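Local coordinates for capsule biosynthesis protein capD (Bacillus anthracis, PDB 3G9K) that cleaves the poly-gamma-D-glutamate capsule and joins it through an amide bond to the diaminopimelic acid side chain of peptidoglycan, also releasing shorter capsule that helps evade host defences, at residues 78-90 with 212-224. Residues are numbered along the deposited sequence; the frame is centred on the assembly and turned at random.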
loop_
_atom_site.group_PDB
_atom_site.type_symbol
_atom_site.label_atom_id
_atom_site.label_comp_id
_atom_site.label_asym_id
_atom_site.label_seq_id
_atom_site.Cartn_x
_atom_site.Cartn_y
_atom_site.Cartn_z
ATOM N N LYS A 78 -21.084 6.768 -2.976
ATOM C CA LYS A 78 -20.657 6.356 -1.635
ATOM C C LYS A 78 -19.133 6.493 -1.478
ATOM O O LYS A 78 -18.408 6.377 -2.464
ATOM C CB LYS A 78 -21.096 4.898 -1.394
ATOM C CG LYS A 78 -21.228 4.531 0.085
ATOM C CD LYS A 78 -21.556 3.049 0.320
ATOM C CE LYS A 78 -22.405 2.876 1.602
ATOM N NZ LYS A 78 -22.508 1.433 2.087
ATOM N N GLU A 79 -18.683 6.762 -0.247
ATOM C CA GLU A 79 -17.267 6.710 0.139
ATOM C C GLU A 79 -17.099 5.814 1.365
ATOM O O GLU A 79 -17.741 6.032 2.390
ATOM C CB GLU A 79 -16.726 8.103 0.500
ATOM C CG GLU A 79 -16.972 9.176 -0.535
ATOM C CD GLU A 79 -18.344 9.843 -0.406
ATOM O OE1 GLU A 79 -18.819 10.034 0.740
ATOM O OE2 GLU A 79 -18.925 10.172 -1.467
ATOM N N THR A 80 -16.202 4.843 1.288
ATOM C CA THR A 80 -16.015 3.863 2.361
ATOM C C THR A 80 -14.538 3.566 2.543
ATOM O O THR A 80 -13.786 3.515 1.564
ATOM C CB THR A 80 -16.673 2.501 2.032
ATOM O OG1 THR A 80 -18.000 2.678 1.504
ATOM C CG2 THR A 80 -16.742 1.635 3.288
ATOM N N PHE A 81 -14.141 3.354 3.781
ATOM C CA PHE A 81 -12.812 2.854 4.088
ATOM C C PHE A 81 -12.937 1.557 4.902
ATOM O O PHE A 81 -13.566 1.546 5.944
ATOM C CB PHE A 81 -11.965 3.860 4.879
ATOM C CG PHE A 81 -10.561 3.385 5.075
ATOM C CD1 PHE A 81 -9.630 3.543 4.067
ATOM C CD2 PHE A 81 -10.196 2.703 6.209
ATOM C CE1 PHE A 81 -8.336 3.050 4.208
ATOM C CE2 PHE A 81 -8.898 2.213 6.346
ATOM C CZ PHE A 81 -7.977 2.410 5.339
ATOM N N ILE A 82 -12.393 0.449 4.403
ATOM C CA ILE A 82 -12.393 -0.774 5.198
ATOM C C ILE A 82 -10.989 -1.037 5.808
ATOM O O ILE A 82 -9.994 -1.162 5.093
ATOM C CB ILE A 82 -12.854 -1.984 4.402
ATOM C CG1 ILE A 82 -14.091 -1.647 3.572
ATOM C CG2 ILE A 82 -13.072 -3.162 5.357
ATOM C CD1 ILE A 82 -15.171 -0.992 4.383
ATOM N N ASP A 83 -10.948 -1.084 7.132
ATOM C CA ASP A 83 -9.751 -1.316 7.910
ATOM C C ASP A 83 -9.650 -2.807 8.274
ATOM O O ASP A 83 -10.376 -3.292 9.152
ATOM C CB ASP A 83 -9.806 -0.452 9.183
ATOM C CG ASP A 83 -8.545 -0.599 10.058
ATOM O OD1 ASP A 83 -7.787 -1.584 9.896
ATOM O OD2 ASP A 83 -8.263 0.296 10.878
ATOM N N TYR A 84 -8.737 -3.528 7.619
ATOM C CA TYR A 84 -8.462 -4.930 7.958
ATOM C C TYR A 84 -6.984 -5.122 8.386
ATOM O O TYR A 84 -6.329 -6.122 8.103
ATOM C CB TYR A 84 -8.894 -5.870 6.815
ATOM C CG TYR A 84 -8.431 -5.411 5.422
ATOM C CD1 TYR A 84 -7.295 -5.924 4.839
ATOM C CD2 TYR A 84 -9.140 -4.461 4.719
ATOM C CE1 TYR A 84 -6.880 -5.492 3.604
ATOM C CE2 TYR A 84 -8.728 -4.018 3.503
ATOM C CZ TYR A 84 -7.604 -4.556 2.926
ATOM O OH TYR A 84 -7.199 -4.084 1.694
ATOM N N ARG A 85 -6.508 -4.156 9.154
ATOM C CA ARG A 85 -5.226 -4.207 9.737
ATOM C C ARG A 85 -5.255 -5.248 10.853
ATOM O O ARG A 85 -6.302 -5.444 11.496
ATOM C CB ARG A 85 -4.905 -2.817 10.276
ATOM C CG ARG A 85 -3.505 -2.640 10.724
ATOM C CD ARG A 85 -3.129 -1.149 10.732
ATOM N NE ARG A 85 -1.820 -0.947 11.346
ATOM C CZ ARG A 85 -0.666 -1.260 10.766
ATOM N NH1 ARG A 85 -0.623 -1.806 9.551
ATOM N NH2 ARG A 85 0.466 -1.015 11.410
ATOM N N GLU A 86 -4.114 -5.883 11.087
ATOM C CA GLU A 86 -3.984 -6.884 12.145
ATOM C C GLU A 86 -4.253 -6.277 13.517
ATOM O O GLU A 86 -4.064 -5.092 13.732
ATOM C CB GLU A 86 -2.612 -7.559 12.141
ATOM C CG GLU A 86 -2.169 -8.061 10.823
ATOM C CD GLU A 86 -1.305 -7.082 10.046
ATOM O OE1 GLU A 86 -1.503 -5.827 10.102
ATOM O OE2 GLU A 86 -0.409 -7.602 9.339
ATOM N N THR A 87 -4.715 -7.111 14.439
ATOM C CA THR A 87 -4.993 -6.670 15.801
ATOM C C THR A 87 -4.073 -7.400 16.797
ATOM O O THR A 87 -3.623 -8.538 16.572
ATOM C CB THR A 87 -6.509 -6.848 16.122
ATOM O OG1 THR A 87 -6.903 -8.185 15.774
ATOM C CG2 THR A 87 -7.344 -5.829 15.310
ATOM N N THR A 88 -3.728 -6.711 17.879
ATOM C CA THR A 88 -2.781 -7.248 18.817
ATOM C C THR A 88 -3.423 -8.405 19.615
ATOM O O THR A 88 -4.579 -8.287 20.050
ATOM C CB THR A 88 -2.219 -6.136 19.797
ATOM O OG1 THR A 88 -1.655 -5.054 19.044
ATOM C CG2 THR A 88 -1.119 -6.662 20.645
ATOM N N PRO A 89 -2.680 -9.506 19.788
ATOM C CA PRO A 89 -3.173 -10.605 20.605
ATOM C C PRO A 89 -2.996 -10.268 22.087
ATOM O O PRO A 89 -2.432 -9.231 22.436
ATOM C CB PRO A 89 -2.280 -11.755 20.204
ATOM C CG PRO A 89 -0.997 -11.122 19.853
ATOM C CD PRO A 89 -1.312 -9.762 19.346
ATOM N N TYR A 90 -3.474 -11.160 22.945
ATOM C CA TYR A 90 -3.356 -10.955 24.384
ATOM C C TYR A 90 -1.866 -10.831 24.778
ATOM O O TYR A 90 -1.044 -11.727 24.435
ATOM C CB TYR A 90 -4.017 -12.140 25.095
ATOM C CG TYR A 90 -4.152 -11.944 26.572
ATOM C CD1 TYR A 90 -5.239 -11.283 27.089
ATOM C CD2 TYR A 90 -3.192 -12.408 27.440
ATOM C CE1 TYR A 90 -5.382 -11.088 28.439
ATOM C CE2 TYR A 90 -3.326 -12.203 28.819
ATOM C CZ TYR A 90 -4.416 -11.540 29.283
ATOM O OH TYR A 90 -4.568 -11.341 30.623
ATOM N N ASP A 212 -8.272 -15.474 20.155
ATOM C CA ASP A 212 -7.895 -14.197 19.538
ATOM C C ASP A 212 -8.052 -14.297 18.021
ATOM O O ASP A 212 -8.462 -13.374 17.358
ATOM C CB ASP A 212 -6.437 -13.838 19.820
ATOM C CG ASP A 212 -6.236 -13.125 21.133
ATOM O OD1 ASP A 212 -7.211 -12.531 21.649
ATOM O OD2 ASP A 212 -5.089 -13.160 21.624
ATOM N N ILE A 213 -7.673 -15.427 17.455
ATOM C CA ILE A 213 -7.770 -15.628 16.006
ATOM C C ILE A 213 -9.229 -15.568 15.545
ATOM O O ILE A 213 -9.553 -14.861 14.582
ATOM C CB ILE A 213 -7.077 -16.935 15.586
ATOM C CG1 ILE A 213 -5.564 -16.817 15.861
ATOM C CG2 ILE A 213 -7.346 -17.245 14.097
ATOM C CD1 ILE A 213 -4.809 -18.129 15.854
ATOM N N LYS A 214 -10.098 -16.233 16.246
ATOM C CA LYS A 214 -11.518 -16.288 15.864
ATOM C C LYS A 214 -12.214 -14.976 16.088
ATOM O O LYS A 214 -13.196 -14.649 15.389
ATOM C CB LYS A 214 -12.240 -17.383 16.699
ATOM C CG LYS A 214 -13.643 -17.736 16.178
ATOM C CD LYS A 214 -14.314 -18.874 16.937
ATOM C CE LYS A 214 -15.811 -18.918 16.530
ATOM N NZ LYS A 214 -16.641 -19.792 17.423
ATOM N N GLY A 215 -11.706 -14.195 17.050
ATOM C CA GLY A 215 -12.337 -12.977 17.438
ATOM C C GLY A 215 -12.010 -11.780 16.573
ATOM O O GLY A 215 -12.449 -10.671 16.875
ATOM N N TYR A 216 -11.234 -11.992 15.526
ATOM C CA TYR A 216 -10.841 -10.903 14.659
ATOM C C TYR A 216 -12.076 -10.243 14.048
ATOM O O TYR A 216 -12.962 -10.930 13.564
ATOM C CB TYR A 216 -9.920 -11.373 13.525
ATOM C CG TYR A 216 -9.507 -10.151 12.694
ATOM C CD1 TYR A 216 -10.243 -9.740 11.591
ATOM C CD2 TYR A 216 -8.414 -9.359 13.091
ATOM C CE1 TYR A 216 -9.889 -8.602 10.862
ATOM C CE2 TYR A 216 -8.056 -8.209 12.361
ATOM C CZ TYR A 216 -8.800 -7.833 11.269
ATOM O OH TYR A 216 -8.480 -6.696 10.567
ATOM N N LYS A 217 -12.104 -8.911 14.051
ATOM C CA LYS A 217 -13.174 -8.133 13.402
ATOM C C LYS A 217 -12.622 -6.989 12.552
ATOM O O LYS A 217 -11.734 -6.240 12.994
ATOM C CB LYS A 217 -14.111 -7.535 14.446
ATOM C CG LYS A 217 -14.905 -8.590 15.242
ATOM C CD LYS A 217 -15.784 -9.471 14.336
ATOM C CE LYS A 217 -16.369 -10.670 15.086
ATOM N NZ LYS A 217 -16.600 -11.840 14.173
ATOM N N VAL A 218 -13.148 -6.877 11.338
ATOM C CA VAL A 218 -12.898 -5.716 10.467
ATOM C C VAL A 218 -13.544 -4.458 11.039
ATOM O O VAL A 218 -14.527 -4.559 11.760
ATOM C CB VAL A 218 -13.460 -5.957 9.055
ATOM C CG1 VAL A 218 -13.293 -4.751 8.222
ATOM C CG2 VAL A 218 -12.749 -7.122 8.415
ATOM N N GLU A 219 -12.976 -3.300 10.742
ATOM C CA GLU A 219 -13.638 -2.017 11.043
ATOM C C GLU A 219 -13.949 -1.261 9.753
ATOM O O GLU A 219 -13.093 -1.183 8.848
ATOM C CB GLU A 219 -12.773 -1.192 11.977
ATOM C CG GLU A 219 -12.483 -1.904 13.315
ATOM C CD GLU A 219 -13.736 -2.058 14.217
ATOM O OE1 GLU A 219 -14.695 -1.289 14.031
ATOM O OE2 GLU A 219 -13.778 -2.970 15.085
ATOM N N VAL A 220 -15.185 -0.761 9.658
ATOM C CA VAL A 220 -15.630 0.107 8.566
ATOM C C VAL A 220 -15.541 1.520 9.109
ATOM O O VAL A 220 -15.962 1.775 10.231
ATOM C CB VAL A 220 -17.041 -0.256 8.088
ATOM C CG1 VAL A 220 -17.522 0.677 6.987
ATOM C CG2 VAL A 220 -17.049 -1.699 7.626
ATOM N N ARG A 221 -14.882 2.404 8.351
ATOM C CA ARG A 221 -14.575 3.754 8.815
ATOM C C ARG A 221 -14.954 4.717 7.706
ATOM O O ARG A 221 -15.074 4.322 6.547
ATOM C CB ARG A 221 -13.101 3.902 9.175
ATOM C CG ARG A 221 -12.560 2.881 10.163
ATOM C CD ARG A 221 -11.160 3.284 10.646
ATOM N NE ARG A 221 -10.464 2.219 11.375
ATOM C CZ ARG A 221 -10.673 1.888 12.643
ATOM N NH1 ARG A 221 -11.557 2.562 13.391
ATOM N NH2 ARG A 221 -9.989 0.878 13.188
ATOM N N LYS A 222 -15.218 5.961 8.089
ATOM C CA LYS A 222 -15.472 7.029 7.124
ATOM C C LYS A 222 -14.134 7.532 6.570
ATOM O O LYS A 222 -13.225 7.790 7.325
ATOM C CB LYS A 222 -16.213 8.202 7.786
ATOM C CG LYS A 222 -17.708 8.244 7.464
ATOM C CD LYS A 222 -17.973 8.454 5.944
ATOM C CE LYS A 222 -18.879 7.333 5.384
ATOM N NZ LYS A 222 -19.224 7.560 3.950
ATOM N N PRO A 223 -14.004 7.647 5.258
ATOM C CA PRO A 223 -12.752 8.289 4.801
ATOM C C PRO A 223 -12.561 9.713 5.342
ATOM O O PRO A 223 -13.542 10.415 5.579
ATOM C CB PRO A 223 -12.908 8.292 3.292
ATOM C CG PRO A 223 -13.851 7.139 3.004
ATOM C CD PRO A 223 -14.842 7.209 4.128
ATOM N N VAL A 224 -11.312 10.116 5.564
ATOM C CA VAL A 224 -10.985 11.523 5.833
ATOM C C VAL A 224 -11.294 12.257 4.531
ATOM O O VAL A 224 -10.946 11.783 3.443
ATOM C CB VAL A 224 -9.495 11.763 6.191
ATOM C CG1 VAL A 224 -9.276 13.230 6.645
ATOM C CG2 VAL A 224 -9.014 10.840 7.264
HETATM O O HOH W 1 -17.904 10.034 3.118
#
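Arg221 lies across Asp83, its guanidinium edge turned to the carboxylate and the two planes 60° apart. Two of its nitrogens go to a single oxygen: NE of Arg221 meets the anti lone pair of Asp83 OD2 at 3.0 Å, whereas NH2 reaches the same oxygen from above the carboxylate plane. The other oxygen, OD1, accepts the backbone N of Arg85 at 3.0 Å, an Asx turn at the last residue of strand 79-83, and forms a salt bridge with Arg55 of the other protein chain. Asp83 CG lies anti to the backbone N (chi1 -178°), and these bonds hold both carboxylate oxygens. CB of Glu219 packs on one face of the guanidinium. Beneath these side chains runs an antiparallel ladder, Phe81 paired with Arg221 and Asp83 with Glu219 as hydrogen-bonded pairs. On the opposite face, Ile82 CG2 presses tightly on Val218 CG1 (3.3 Å), while its CD1 lies alongside Val220, which also touches Tyr110 of helix 104-115. At the far end of the ladder, Lys222 bends back to give NZ to Glu79 O at 2.6 Å, in the carbonyl plane, and a water links that nitrogen to Glu79 OE1. Beyond the strands, Tyr216 donates its OH to Arg85 O from above the carbonyl plane, with Thr87 OG1 at the ring edge, and Asp212 OD2 accepts Tyr90 N at 2.9 Å. Within this chain the antiparallel sheet runs 68-74, 79-83, 219-228, 231-235, so the contact joins its two central strands, in the large-chain part of a gamma-glutamyltransferase of the Ntn-hydrolase clan, where two chains from one precursor build the enzyme.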